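Local structure of N-terminal acetyltransferase-like protein (Chaetomium thermophilum, 5NNP) at residues A[412-417]-A[428-433]; A[447-452]-A[459-464]; A[490-495]-A[556-561]. The protein probably serves as the tetratricopeptide-repeat auxiliary subunit of an N-terminal acetyltransferase of the NatA type. All blocks are in the same frame, centred on the assembly; numbering follows the deposited sequence.

Contact 1. Residues A[412-417]-A[428-433]; sequences MTKARI and AETMDY. With PO4 (phosphate ion), chain U.
The guanidinium of R416 meets the bound phosphate at its edge: O4 lies in the plane of the group and takes both NH2 (2.8 Å, N-H...O 157°) and NE (3.1 Å, a more bent bond). One oxygen is thus gripped by two N-H groups. T413 OG1 also lies in this plane at the edge, although it is hydrogen-bonded with Y376 OH, and K447 and Y451 of helix 442-454 pack against the arginine. The ion, probably from the crystallisation liquor, is reached because the arginine chain runs straight to CD and then bends at chi3 (-73°). Between the helices the contact is apolar. A415 CB meets T430 CG2 at 3.6 Å, where the two backbones come nearest; the methyl of T430 faces A415 while its hydroxyl bonds back to K426 O in its own helix. M431 crosses M412 obliquely, with its SD 3.7 Å from M412 CG. Bends at chi2 and chi3 fold M431 CE inward to lie 3.7 Å from A415 CB, also close to the backbone oxygen of M412. K414 lays only its aliphatic root beside T430, and its amino group pairs with E398. Two consecutive helices, their axes 8.1 Å apart and antiparallel at 172°, sharing small and flexible side chains at their interface, form the helical hairpin from which tetratricopeptide-type superhelices are built.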
ATOM      1  N   MET A 412     -17.395 -13.907 -19.470  1.00 38.47           N
ATOM      2  CA  MET A 412     -16.434 -13.921 -18.374  1.00 33.71           C
ATOM      3  C   MET A 412     -16.930 -14.814 -17.250  1.00 42.26           C
ATOM      4  O   MET A 412     -16.192 -15.646 -16.728  1.00 47.52           O
ATOM      5  CB  MET A 412     -16.196 -12.510 -17.852  1.00 26.33           C
ATOM      6  CG  MET A 412     -15.269 -12.473 -16.686  1.00 30.26           C
ATOM      7  SD  MET A 412     -14.847 -10.804 -16.122  1.00 59.46           S
ATOM      8  CE  MET A 412     -16.458 -10.043 -15.952  1.00 33.80           C
ATOM      9  N   THR A 413     -18.197 -14.635 -16.890  1.00 41.24           N
ATOM     10  CA  THR A 413     -18.829 -15.447 -15.862  1.00 40.23           C
ATOM     11  C   THR A 413     -18.890 -16.914 -16.284  1.00 51.05           C
ATOM     12  O   THR A 413     -18.689 -17.820 -15.467  1.00 55.49           O
ATOM     13  CB  THR A 413     -20.247 -14.936 -15.545  1.00 35.58           C
ATOM     14  OG1 THR A 413     -20.153 -13.759 -14.739  1.00 45.96           O
ATOM     15  CG2 THR A 413     -21.041 -15.982 -14.777  1.00 29.59           C
ATOM     16  N   LYS A 414     -19.168 -17.143 -17.565  1.00 44.25           N
ATOM     17  CA  LYS A 414     -19.240 -18.492 -18.094  1.00 45.66           C
ATOM     18  C   LYS A 414     -17.943 -19.255 -17.869  1.00 47.27           C
ATOM     19  O   LYS A 414     -17.946 -20.381 -17.359  1.00 45.01           O
ATOM     20  CB  LYS A 414     -19.560 -18.458 -19.578  1.00 49.72           C
ATOM     21  CG  LYS A 414     -19.820 -19.825 -20.153  1.00 47.28           C
ATOM     22  CD  LYS A 414     -20.369 -19.718 -21.532  1.00 41.24           C
ATOM     23  CE  LYS A 414     -19.648 -20.658 -22.444  1.00 45.21           C
ATOM     24  NZ  LYS A 414     -20.453 -20.844 -23.671  1.00 52.19           N
ATOM     25  N   ALA A 415     -16.839 -18.631 -18.273  1.00 42.53           N
ATOM     26  CA  ALA A 415     -15.504 -19.163 -18.021  1.00 43.03           C
ATOM     27  C   ALA A 415     -15.282 -19.506 -16.546  1.00 43.83           C
ATOM     28  O   ALA A 415     -14.625 -20.497 -16.227  1.00 56.41           O
ATOM     29  CB  ALA A 415     -14.430 -18.157 -18.498  1.00 40.23           C
ATOM     30  N   ARG A 416     -15.813 -18.680 -15.656  1.00 35.64           N
ATOM     31  CA  ARG A 416     -15.586 -18.857 -14.224  1.00 46.18           C
ATOM     32  C   ARG A 416     -16.325 -20.089 -13.715  1.00 48.18           C
ATOM     33  O   ARG A 416     -15.881 -20.754 -12.778  1.00 49.03           O
ATOM     34  CB  ARG A 416     -16.022 -17.609 -13.450  1.00 50.15           C
ATOM     35  CG  ARG A 416     -15.750 -17.672 -11.959  1.00 53.25           C
ATOM     36  CD  ARG A 416     -16.132 -16.370 -11.264  1.00 59.79           C
ATOM     37  NE  ARG A 416     -15.200 -15.283 -11.561  1.00 62.86           N
ATOM     38  CZ  ARG A 416     -15.420 -14.316 -12.449  1.00 70.19           C
ATOM     39  NH1 ARG A 416     -16.554 -14.283 -13.141  1.00 76.60           N
ATOM     40  NH2 ARG A 416     -14.505 -13.369 -12.640  1.00 74.97           N
ATOM     41  N   ILE A 417     -17.447 -20.401 -14.353  1.00 42.10           N
ATOM     42  CA  ILE A 417     -18.216 -21.590 -14.017  1.00 42.99           C
ATOM     43  C   ILE A 417     -17.426 -22.832 -14.421  1.00 47.89           C
ATOM     44  O   ILE A 417     -17.316 -23.813 -13.655  1.00 48.98           O
ATOM     45  CB  ILE A 417     -19.598 -21.559 -14.701  1.00 43.45           C
ATOM     46  CG1 ILE A 417     -20.355 -20.305 -14.251  1.00 46.94           C
ATOM     47  CG2 ILE A 417     -20.406 -22.802 -14.383  1.00 46.99           C
ATOM     48  CD1 ILE A 417     -21.736 -20.158 -14.840  1.00 48.04           C
ATOM     49  N   ALA A 428      -9.936 -21.192 -19.816  1.00 45.84           N
ATOM     50  CA  ALA A 428      -9.011 -20.260 -20.460  1.00 42.16           C
ATOM     51  C   ALA A 428      -9.451 -19.958 -21.898  1.00 40.44           C
ATOM     52  O   ALA A 428      -9.383 -18.829 -22.367  1.00 42.14           O
ATOM     53  CB  ALA A 428      -7.577 -20.805 -20.427  1.00 41.50           C
ATOM     54  N   GLU A 429      -9.920 -20.970 -22.603  1.00 46.48           N
ATOM     55  CA  GLU A 429     -10.425 -20.744 -23.952  1.00 44.17           C
ATOM     56  C   GLU A 429     -11.585 -19.737 -23.937  1.00 43.77           C
ATOM     57  O   GLU A 429     -11.638 -18.837 -24.772  1.00 44.45           O
ATOM     58  CB  GLU A 429     -10.856 -22.062 -24.587  1.00 51.19           C
ATOM     59  CG  GLU A 429     -11.261 -21.927 -26.051  1.00 72.10           C
ATOM     60  CD  GLU A 429     -11.711 -23.247 -26.681  1.00 78.83           C
ATOM     61  OE1 GLU A 429     -11.865 -24.245 -25.944  1.00 81.70           O
ATOM     62  OE2 GLU A 429     -11.905 -23.280 -27.916  1.00 78.19           O
ATOM     63  N   THR A 430     -12.493 -19.873 -22.970  1.00 42.34           N
ATOM     64  CA  THR A 430     -13.671 -19.011 -22.895  1.00 38.69           C
ATOM     65  C   THR A 430     -13.346 -17.591 -22.424  1.00 42.11           C
ATOM     66  O   THR A 430     -13.908 -16.613 -22.924  1.00 44.63           O
ATOM     67  CB  THR A 430     -14.739 -19.626 -21.977  1.00 40.39           C
ATOM     68  OG1 THR A 430     -15.256 -20.808 -22.597  1.00 48.93           O
ATOM     69  CG2 THR A 430     -15.886 -18.663 -21.747  1.00 36.99           C
ATOM     70  N   MET A 431     -12.430 -17.465 -21.474  1.00 44.68           N
ATOM     71  CA  MET A 431     -12.055 -16.146 -20.994  1.00 38.06           C
ATOM     72  C   MET A 431     -11.345 -15.394 -22.091  1.00 42.19           C
ATOM     73  O   MET A 431     -11.511 -14.189 -22.228  1.00 45.40           O
ATOM     74  CB  MET A 431     -11.157 -16.226 -19.769  1.00 33.66           C
ATOM     75  CG  MET A 431     -11.014 -14.896 -19.044  1.00 36.38           C
ATOM     76  SD  MET A 431     -12.543 -14.332 -18.264  1.00 43.09           S
ATOM     77  CE  MET A 431     -12.633 -15.401 -16.832  1.00 29.60           C
ATOM     78  N   ASP A 432     -10.546 -16.104 -22.875  1.00 40.03           N
ATOM     79  CA  ASP A 432      -9.834 -15.463 -23.966  1.00 38.61           C
ATOM     80  C   ASP A 432     -10.830 -15.011 -25.017  1.00 45.14           C
ATOM     81  O   ASP A 432     -10.664 -13.945 -25.601  1.00 51.07           O
ATOM     82  CB  ASP A 432      -8.798 -16.393 -24.589  1.00 39.22           C
ATOM     83  CG  ASP A 432      -7.908 -15.678 -25.591  1.00 45.81           C
ATOM     84  OD1 ASP A 432      -6.995 -14.940 -25.157  1.00 45.31           O
ATOM     85  OD2 ASP A 432      -8.119 -15.848 -26.813  1.00 50.46           O
ATOM     86  N   TYR A 433     -11.870 -15.806 -25.259  1.00 34.71           N
ATOM     87  CA  TYR A 433     -12.897 -15.371 -26.194  1.00 34.63           C
ATOM     88  C   TYR A 433     -13.522 -14.078 -25.674  1.00 37.71           C
ATOM     89  O   TYR A 433     -13.701 -13.126 -26.430  1.00 39.11           O
ATOM     90  CB  TYR A 433     -13.968 -16.453 -26.410  1.00 34.53           C
ATOM     91  CG  TYR A 433     -15.103 -16.012 -27.303  1.00 32.99           C
ATOM     92  CD1 TYR A 433     -14.942 -15.937 -28.676  1.00 36.93           C
ATOM     93  CD2 TYR A 433     -16.323 -15.637 -26.773  1.00 39.79           C
ATOM     94  CE1 TYR A 433     -15.968 -15.517 -29.507  1.00 32.10           C
ATOM     95  CE2 TYR A 433     -17.362 -15.218 -27.592  1.00 39.81           C
ATOM     96  CZ  TYR A 433     -17.176 -15.161 -28.956  1.00 45.95           C
ATOM     97  OH  TYR A 433     -18.214 -14.737 -29.764  1.00 49.30           O
TER
HETATM   98  P   PO4 U 813     -11.507 -15.026 -10.782  1.00 91.65           P
HETATM   99  O1  PO4 U 813     -11.845 -16.000 -11.882  1.00 91.90           O
HETATM  100  O2  PO4 U 813     -11.558 -15.764  -9.462  1.00 96.43           O
HETATM  101  O3  PO4 U 813     -10.116 -14.462 -10.978  1.00 90.57           O
HETATM  102  O4  PO4 U 813     -12.508 -13.895 -10.806  1.00 92.08           O

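Contact 2. Residues A[447-452]-A[459-464]; sequences KAAKYQ and EKALAT. With PO4 (phosphate ion), chain U.
Q452 and T464 make the one hydrogen bond between 447-452 and 459-464: T464 OG1 donates to Q452 OE1 over 2.8 Å, in the carbonyl plane and on a lone pair, with a C=O...O angle of 122°. Just outside, N445 bonds to T464 O. Q452 sets out with CG anti to its carbonyl carbon (chi1 -70°) and then runs extended, which carries the amide across to the hydroxyl. The remaining contacts are van der Waals. A449 and A461 bring the backbones together, their CA atoms 4.3 Å apart, and A461 CB sits against the backbone oxygen of A449. Q452 CB packs on the same methyl, at 3.9 Å from A461 CB. T464 CG2 lies more loosely over A448 and the backbone of A449. K460 crosses the amide at about a right angle, its CD 3.9 Å from Q452 NE2, while its amino group is engaged by E457. Hydrogen bonds to the phosphate gather on the far side of helix 447-452. K450 NZ reaches phosphate O3 at 2.7 Å through a fully extended chain, and K447 NZ, which also bonds a glycerol, makes a weak bond to the same oxygen. The chemistry divides 447-452 in two: alanines and one neutral polar bond to 459-464 allow close, buried packing on one side, whereas the positive charges on the other would be expected to attract an anion.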
ATOM      1  N   LYS A 447      -7.583 -10.884 -16.975  1.00 33.61           N
ATOM      2  CA  LYS A 447      -8.297 -12.103 -16.624  1.00 37.94           C
ATOM      3  C   LYS A 447      -7.900 -13.286 -17.512  1.00 42.26           C
ATOM      4  O   LYS A 447      -7.691 -14.410 -17.040  1.00 39.82           O
ATOM      5  CB  LYS A 447      -9.793 -11.864 -16.731  1.00 38.85           C
ATOM      6  CG  LYS A 447     -10.439 -11.547 -15.429  1.00 45.37           C
ATOM      7  CD  LYS A 447     -10.544 -12.792 -14.594  1.00 49.74           C
ATOM      8  CE  LYS A 447     -11.061 -12.454 -13.211  1.00 58.68           C
ATOM      9  NZ  LYS A 447     -10.016 -11.790 -12.375  1.00 57.75           N
ATOM     10  N   ALA A 448      -7.797 -13.021 -18.806  1.00 32.07           N
ATOM     11  CA  ALA A 448      -7.484 -14.081 -19.751  1.00 36.10           C
ATOM     12  C   ALA A 448      -6.080 -14.608 -19.474  1.00 40.21           C
ATOM     13  O   ALA A 448      -5.871 -15.816 -19.350  1.00 43.77           O
ATOM     14  CB  ALA A 448      -7.620 -13.581 -21.201  1.00 31.56           C
ATOM     15  N   ALA A 449      -5.122 -13.700 -19.342  1.00 38.39           N
ATOM     16  CA  ALA A 449      -3.758 -14.094 -18.994  1.00 39.94           C
ATOM     17  C   ALA A 449      -3.702 -14.936 -17.710  1.00 38.11           C
ATOM     18  O   ALA A 449      -2.975 -15.922 -17.639  1.00 46.02           O
ATOM     19  CB  ALA A 449      -2.881 -12.869 -18.852  1.00 34.13           C
ATOM     20  N   LYS A 450      -4.469 -14.541 -16.702  1.00 34.37           N
ATOM     21  CA  LYS A 450      -4.478 -15.240 -15.430  1.00 37.12           C
ATOM     22  C   LYS A 450      -4.996 -16.649 -15.628  1.00 45.36           C
ATOM     23  O   LYS A 450      -4.380 -17.626 -15.177  1.00 40.99           O
ATOM     24  CB  LYS A 450      -5.333 -14.500 -14.402  1.00 37.27           C
ATOM     25  CG  LYS A 450      -5.471 -15.221 -13.061  1.00 39.17           C
ATOM     26  CD  LYS A 450      -6.551 -14.573 -12.201  1.00 47.22           C
ATOM     27  CE  LYS A 450      -6.738 -15.287 -10.867  1.00 57.93           C
ATOM     28  NZ  LYS A 450      -7.587 -14.483  -9.941  1.00 64.10           N
ATOM     29  N   TYR A 451      -6.131 -16.750 -16.316  1.00 46.39           N
ATOM     30  CA  TYR A 451      -6.716 -18.052 -16.623  1.00 44.18           C
ATOM     31  C   TYR A 451      -5.764 -18.952 -17.426  1.00 44.12           C
ATOM     32  O   TYR A 451      -5.704 -20.158 -17.208  1.00 46.13           O
ATOM     33  CB  TYR A 451      -8.047 -17.868 -17.352  1.00 36.52           C
ATOM     34  CG  TYR A 451      -9.188 -17.731 -16.373  1.00 42.52           C
ATOM     35  CD1 TYR A 451      -9.084 -16.875 -15.290  1.00 45.99           C
ATOM     36  CD2 TYR A 451     -10.351 -18.479 -16.508  1.00 49.25           C
ATOM     37  CE1 TYR A 451     -10.101 -16.756 -14.373  1.00 43.99           C
ATOM     38  CE2 TYR A 451     -11.381 -18.361 -15.592  1.00 48.23           C
ATOM     39  CZ  TYR A 451     -11.245 -17.503 -14.525  1.00 45.36           C
ATOM     40  OH  TYR A 451     -12.259 -17.382 -13.604  1.00 45.62           O
ATOM     41  N   GLN A 452      -4.991 -18.363 -18.322  1.00 38.67           N
ATOM     42  CA  GLN A 452      -4.025 -19.137 -19.077  1.00 36.92           C
ATOM     43  C   GLN A 452      -2.899 -19.649 -18.173  1.00 41.55           C
ATOM     44  O   GLN A 452      -2.485 -20.815 -18.287  1.00 42.79           O
ATOM     45  CB  GLN A 452      -3.494 -18.298 -20.241  1.00 38.13           C
ATOM     46  CG  GLN A 452      -4.560 -18.086 -21.329  1.00 35.81           C
ATOM     47  CD  GLN A 452      -4.217 -16.994 -22.331  1.00 44.50           C
ATOM     48  OE1 GLN A 452      -3.261 -16.237 -22.142  1.00 49.51           O
ATOM     49  NE2 GLN A 452      -5.002 -16.907 -23.410  1.00 40.61           N
ATOM     50  N   GLU A 459       3.797 -19.050 -21.587  1.00 41.83           N
ATOM     51  CA  GLU A 459       4.262 -18.336 -22.758  1.00 45.26           C
ATOM     52  C   GLU A 459       3.086 -17.681 -23.495  1.00 49.44           C
ATOM     53  O   GLU A 459       3.206 -16.559 -24.007  1.00 44.10           O
ATOM     54  CB  GLU A 459       5.061 -19.284 -23.661  1.00 40.04           C
ATOM     55  CG  GLU A 459       4.607 -20.716 -23.580  1.00 54.74           C
ATOM     56  CD  GLU A 459       5.389 -21.547 -22.583  1.00 59.71           C
ATOM     57  OE1 GLU A 459       4.763 -22.075 -21.644  1.00 61.21           O
ATOM     58  OE2 GLU A 459       6.615 -21.708 -22.753  1.00 65.01           O
ATOM     59  N   LYS A 460       1.942 -18.365 -23.514  1.00 44.49           N
ATOM     60  CA  LYS A 460       0.719 -17.778 -24.049  1.00 35.84           C
ATOM     61  C   LYS A 460       0.254 -16.611 -23.192  1.00 43.37           C
ATOM     62  O   LYS A 460      -0.048 -15.535 -23.720  1.00 47.45           O
ATOM     63  CB  LYS A 460      -0.381 -18.822 -24.144  1.00 38.69           C
ATOM     64  CG  LYS A 460      -1.612 -18.421 -24.956  1.00 38.43           C
ATOM     65  CD  LYS A 460      -2.586 -19.591 -24.939  1.00 44.69           C
ATOM     66  CE  LYS A 460      -3.433 -19.716 -26.176  1.00 48.30           C
ATOM     67  NZ  LYS A 460      -4.010 -21.086 -26.155  1.00 47.24           N
ATOM     68  N   ALA A 461       0.195 -16.810 -21.871  1.00 43.96           N
ATOM     69  CA  ALA A 461      -0.292 -15.753 -20.982  1.00 38.09           C
ATOM     70  C   ALA A 461       0.534 -14.481 -21.157  1.00 41.55           C
ATOM     71  O   ALA A 461      -0.015 -13.380 -21.212  1.00 42.24           O
ATOM     72  CB  ALA A 461      -0.270 -16.203 -19.537  1.00 35.51           C
ATOM     73  N   LEU A 462       1.851 -14.646 -21.268  1.00 41.11           N
ATOM     74  CA  LEU A 462       2.761 -13.524 -21.455  1.00 34.83           C
ATOM     75  C   LEU A 462       2.493 -12.794 -22.782  1.00 42.78           C
ATOM     76  O   LEU A 462       2.678 -11.584 -22.884  1.00 41.85           O
ATOM     77  CB  LEU A 462       4.212 -14.011 -21.393  1.00 37.09           C
ATOM     78  CG  LEU A 462       5.332 -12.958 -21.358  1.00 45.07           C
ATOM     79  CD1 LEU A 462       5.098 -11.940 -20.263  1.00 42.06           C
ATOM     80  CD2 LEU A 462       6.713 -13.593 -21.195  1.00 36.48           C
ATOM     81  N   ALA A 463       2.052 -13.524 -23.802  1.00 36.36           N
ATOM     82  CA  ALA A 463       1.809 -12.885 -25.089  1.00 39.37           C
ATOM     83  C   ALA A 463       0.485 -12.122 -25.068  1.00 48.90           C
ATOM     84  O   ALA A 463       0.311 -11.134 -25.781  1.00 55.76           O
ATOM     85  CB  ALA A 463       1.827 -13.904 -26.202  1.00 32.53           C
ATOM     86  N   THR A 464      -0.446 -12.589 -24.245  1.00 44.13           N
ATOM     87  CA  THR A 464      -1.694 -11.874 -24.024  1.00 40.98           C
ATOM     88  C   THR A 464      -1.406 -10.523 -23.357  1.00 46.07           C
ATOM     89  O   THR A 464      -1.923  -9.474 -23.764  1.00 42.80           O
ATOM     90  CB  THR A 464      -2.648 -12.697 -23.144  1.00 40.83           C
ATOM     91  OG1 THR A 464      -2.848 -13.993 -23.721  1.00 43.72           O
ATOM     92  CG2 THR A 464      -3.990 -11.989 -22.960  1.00 40.94           C
TER
HETATM   93  P   PO4 U 813     -11.507 -15.026 -10.782  1.00 91.65           P
HETATM   94  O1  PO4 U 813     -11.845 -16.000 -11.882  1.00 91.90           O
HETATM   95  O2  PO4 U 813     -11.558 -15.764  -9.462  1.00 96.43           O
HETATM   96  O3  PO4 U 813     -10.116 -14.462 -10.978  1.00 90.57           O
HETATM   97  O4  PO4 U 813     -12.508 -13.895 -10.806  1.00 92.08           O

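Contact 3. Residues A[490-495]-A[556-561]; sequences LTEDGE and YFRAAL
R558 reaches from helix 554-572 to two glutamates of helix 487-499, forming a salt-bridge network between helices that run nearly parallel (20°), axes 10.2 Å apart. The arginine chain is extended from CG to NE and crosses E495 at about a right angle. It grips that carboxylate side-on with two nitrogens, R558 NH2 to E495 OE1 at 2.8 Å and R558 NE to E495 OE2 at 3.1 Å, though the planes are 51° apart, which leaves OE1 approached from above the carboxylate plane. E492 is turned still further, its carboxylate 77° from the guanidinium. Its chain bends at chi2, and E492 OE1 receives R558 NH2 at 2.7 Å, lying in the guanidinium plane; R454 is a second positive partner of that oxygen. NH2 serves both glutamates, while T491 CG2 lies over one face of the guanidinium, 3.9 Å from R558 NE. With an alanine in place of E495, R558 would probably lose the two-pronged clasp that fixes its rotation, with NE left without its mate and the guanidinium held across the contact by E492 alone. A559 CB lies 4.1 Å from T491 OG1, where the backbones come nearest, and V513 of helix 503-523 packs on A559. T491 OG1, whose strongest partner is I487 O, accepts a bond from a water 2.9 Å away, and that water accepts a weak bond from A559 N at 3.1 Å.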
ATOM      1  N   LEU A 490       3.599 -11.548 -11.704  1.00 46.15           N
ATOM      2  CA  LEU A 490       4.860 -12.179 -11.319  1.00 37.16           C
ATOM      3  C   LEU A 490       4.607 -13.388 -10.417  1.00 39.49           C
ATOM      4  O   LEU A 490       5.205 -14.447 -10.614  1.00 38.86           O
ATOM      5  CB  LEU A 490       5.783 -11.178 -10.626  1.00 36.94           C
ATOM      6  CG  LEU A 490       6.398 -10.058 -11.480  1.00 41.58           C
ATOM      7  CD1 LEU A 490       7.211  -9.096 -10.618  1.00 43.79           C
ATOM      8  CD2 LEU A 490       7.257 -10.607 -12.587  1.00 35.99           C
ATOM      9  N   THR A 491       3.702 -13.243  -9.451  1.00 38.99           N
ATOM     10  CA  THR A 491       3.403 -14.348  -8.539  1.00 36.86           C
ATOM     11  C   THR A 491       2.742 -15.509  -9.282  1.00 42.20           C
ATOM     12  O   THR A 491       3.169 -16.659  -9.154  1.00 41.45           O
ATOM     13  CB  THR A 491       2.493 -13.908  -7.381  1.00 32.40           C
ATOM     14  OG1 THR A 491       3.042 -12.748  -6.751  1.00 34.45           O
ATOM     15  CG2 THR A 491       2.380 -15.011  -6.351  1.00 35.01           C
ATOM     16  N   GLU A 492       1.701 -15.201 -10.055  1.00 39.28           N
ATOM     17  CA  GLU A 492       1.001 -16.205 -10.854  1.00 37.54           C
ATOM     18  C   GLU A 492       1.936 -16.920 -11.826  1.00 40.93           C
ATOM     19  O   GLU A 492       1.894 -18.137 -11.973  1.00 45.97           O
ATOM     20  CB  GLU A 492      -0.144 -15.551 -11.626  1.00 39.94           C
ATOM     21  CG  GLU A 492      -1.357 -15.234 -10.774  1.00 31.67           C
ATOM     22  CD  GLU A 492      -2.052 -16.480 -10.281  1.00 39.61           C
ATOM     23  OE1 GLU A 492      -2.801 -16.394  -9.298  1.00 37.64           O
ATOM     24  OE2 GLU A 492      -1.865 -17.559 -10.887  1.00 52.59           O
ATOM     25  N   ASP A 493       2.782 -16.149 -12.496  1.00 40.54           N
ATOM     26  CA  ASP A 493       3.749 -16.708 -13.428  1.00 42.22           C
ATOM     27  C   ASP A 493       4.683 -17.688 -12.721  1.00 46.38           C
ATOM     28  O   ASP A 493       5.031 -18.730 -13.270  1.00 44.84           O
ATOM     29  CB  ASP A 493       4.559 -15.596 -14.091  1.00 37.50           C
ATOM     30  CG  ASP A 493       5.358 -16.084 -15.285  1.00 46.89           C
ATOM     31  OD1 ASP A 493       4.829 -16.893 -16.078  1.00 41.16           O
ATOM     32  OD2 ASP A 493       6.518 -15.649 -15.441  1.00 55.91           O
ATOM     33  N   GLY A 494       5.086 -17.342 -11.504  1.00 44.44           N
ATOM     34  CA  GLY A 494       5.981 -18.180 -10.732  1.00 43.34           C
ATOM     35  C   GLY A 494       5.328 -19.489 -10.337  1.00 48.62           C
ATOM     36  O   GLY A 494       5.899 -20.561 -10.542  1.00 55.16           O
ATOM     37  N   GLU A 495       4.125 -19.401  -9.780  1.00 42.55           N
ATOM     38  CA  GLU A 495       3.399 -20.577  -9.342  1.00 38.65           C
ATOM     39  C   GLU A 495       3.154 -21.523 -10.518  1.00 43.99           C
ATOM     40  O   GLU A 495       3.271 -22.747 -10.379  1.00 50.53           O
ATOM     41  CB  GLU A 495       2.089 -20.163  -8.664  1.00 36.93           C
ATOM     42  CG  GLU A 495       2.320 -19.357  -7.390  1.00 35.53           C
ATOM     43  CD  GLU A 495       1.046 -18.938  -6.680  1.00 40.82           C
ATOM     44  OE1 GLU A 495      -0.058 -19.096  -7.237  1.00 45.40           O
ATOM     45  OE2 GLU A 495       1.149 -18.447  -5.543  1.00 44.10           O
ATOM     46  N   TYR A 556       3.212  -9.325  -0.273  1.00 42.84           N
ATOM     47  CA  TYR A 556       4.500  -9.909   0.094  1.00 40.29           C
ATOM     48  C   TYR A 556       4.339 -11.376   0.504  1.00 41.17           C
ATOM     49  O   TYR A 556       5.084 -12.247   0.060  1.00 43.38           O
ATOM     50  CB  TYR A 556       5.176  -9.144   1.249  1.00 34.88           C
ATOM     51  CG  TYR A 556       6.407  -9.878   1.753  1.00 29.61           C
ATOM     52  CD1 TYR A 556       7.645  -9.663   1.170  1.00 32.62           C
ATOM     53  CD2 TYR A 556       6.321 -10.829   2.776  1.00 27.78           C
ATOM     54  CE1 TYR A 556       8.770 -10.348   1.601  1.00 40.29           C
ATOM     55  CE2 TYR A 556       7.432 -11.521   3.213  1.00 27.02           C
ATOM     56  CZ  TYR A 556       8.658 -11.280   2.625  1.00 46.63           C
ATOM     57  OH  TYR A 556       9.778 -11.969   3.049  1.00 41.49           O
ATOM     58  N   PHE A 557       3.373 -11.629   1.376  1.00 34.38           N
ATOM     59  CA  PHE A 557       3.256 -12.918   2.033  1.00 37.95           C
ATOM     60  C   PHE A 557       3.101 -14.083   1.052  1.00 42.90           C
ATOM     61  O   PHE A 557       3.753 -15.106   1.199  1.00 43.29           O
ATOM     62  CB  PHE A 557       2.078 -12.901   3.009  1.00 40.13           C
ATOM     63  CG  PHE A 557       1.945 -14.166   3.805  1.00 42.22           C
ATOM     64  CD1 PHE A 557       2.585 -14.292   5.031  1.00 39.31           C
ATOM     65  CD2 PHE A 557       1.207 -15.240   3.315  1.00 33.58           C
ATOM     66  CE1 PHE A 557       2.483 -15.457   5.772  1.00 36.55           C
ATOM     67  CE2 PHE A 557       1.104 -16.410   4.043  1.00 38.33           C
ATOM     68  CZ  PHE A 557       1.744 -16.520   5.280  1.00 39.75           C
ATOM     69  N   ARG A 558       2.254 -13.917   0.041  1.00 44.62           N
ATOM     70  CA  ARG A 558       1.978 -15.004  -0.900  1.00 38.88           C
ATOM     71  C   ARG A 558       3.241 -15.487  -1.630  1.00 41.41           C
ATOM     72  O   ARG A 558       3.612 -16.661  -1.548  1.00 37.03           O
ATOM     73  CB  ARG A 558       0.916 -14.572  -1.909  1.00 29.66           C
ATOM     74  CG  ARG A 558       0.456 -15.702  -2.814  1.00 35.25           C
ATOM     75  CD  ARG A 558      -0.728 -15.301  -3.667  1.00 41.66           C
ATOM     76  NE  ARG A 558      -0.918 -16.226  -4.777  1.00 53.88           N
ATOM     77  CZ  ARG A 558      -1.699 -15.992  -5.829  1.00 54.80           C
ATOM     78  NH1 ARG A 558      -2.367 -14.853  -5.921  1.00 55.30           N
ATOM     79  NH2 ARG A 558      -1.797 -16.895  -6.793  1.00 47.16           N
ATOM     80  N   ALA A 559       3.899 -14.574  -2.337  1.00 41.29           N
ATOM     81  CA  ALA A 559       5.124 -14.913  -3.041  1.00 35.57           C
ATOM     82  C   ALA A 559       6.168 -15.440  -2.077  1.00 40.70           C
ATOM     83  O   ALA A 559       6.932 -16.332  -2.433  1.00 47.67           O
ATOM     84  CB  ALA A 559       5.667 -13.706  -3.795  1.00 32.28           C
ATOM     85  N   ALA A 560       6.212 -14.891  -0.865  1.00 31.79           N
ATOM     86  CA  ALA A 560       7.231 -15.299   0.100  1.00 39.11           C
ATOM     87  C   ALA A 560       6.972 -16.704   0.630  1.00 42.66           C
ATOM     88  O   ALA A 560       7.903 -17.486   0.826  1.00 45.31           O
ATOM     89  CB  ALA A 560       7.308 -14.315   1.252  1.00 41.91           C
ATOM     90  N   LEU A 561       5.710 -17.036   0.860  1.00 34.10           N
ATOM     91  CA  LEU A 561       5.402 -18.384   1.313  1.00 41.53           C
ATOM     92  C   LEU A 561       5.641 -19.393   0.184  1.00 48.27           C
ATOM     93  O   LEU A 561       5.987 -20.538   0.442  1.00 47.21           O
ATOM     94  CB  LEU A 561       3.971 -18.470   1.830  1.00 41.65           C
ATOM     95  CG  LEU A 561       3.513 -19.855   2.288  1.00 48.12           C
ATOM     96  CD1 LEU A 561       4.416 -20.457   3.365  1.00 41.97           C
ATOM     97  CD2 LEU A 561       2.100 -19.754   2.797  1.00 49.14           C
TER
HETATM   98  O   HOH W   1       2.461 -12.415  -3.958  1.00 49.21           O

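In the fold
Contacts 1 and 2 are successive antiparallel hairpins of one superhelical array and touch where M431 meets Y451 and D432 meets Q452, on the consecutive helices 424-436 and 442-454. Alanines bring the helices together in both; contact 1 adds methionines and is apolar, contact 2 adds a neutral glutamine-threonine bond, and one phosphate draws R416 from the first and two lysines from the second. Contact 3, by contrast, holds nearly parallel segments, 60 residues between them, by a salt-bridge network. Its centre lies about 15 Å from the centre of the chain, against about 25 and 30 Å for those of contacts 2 and 1. All three are largely buried, but K460 and R558 are exposed at their margins.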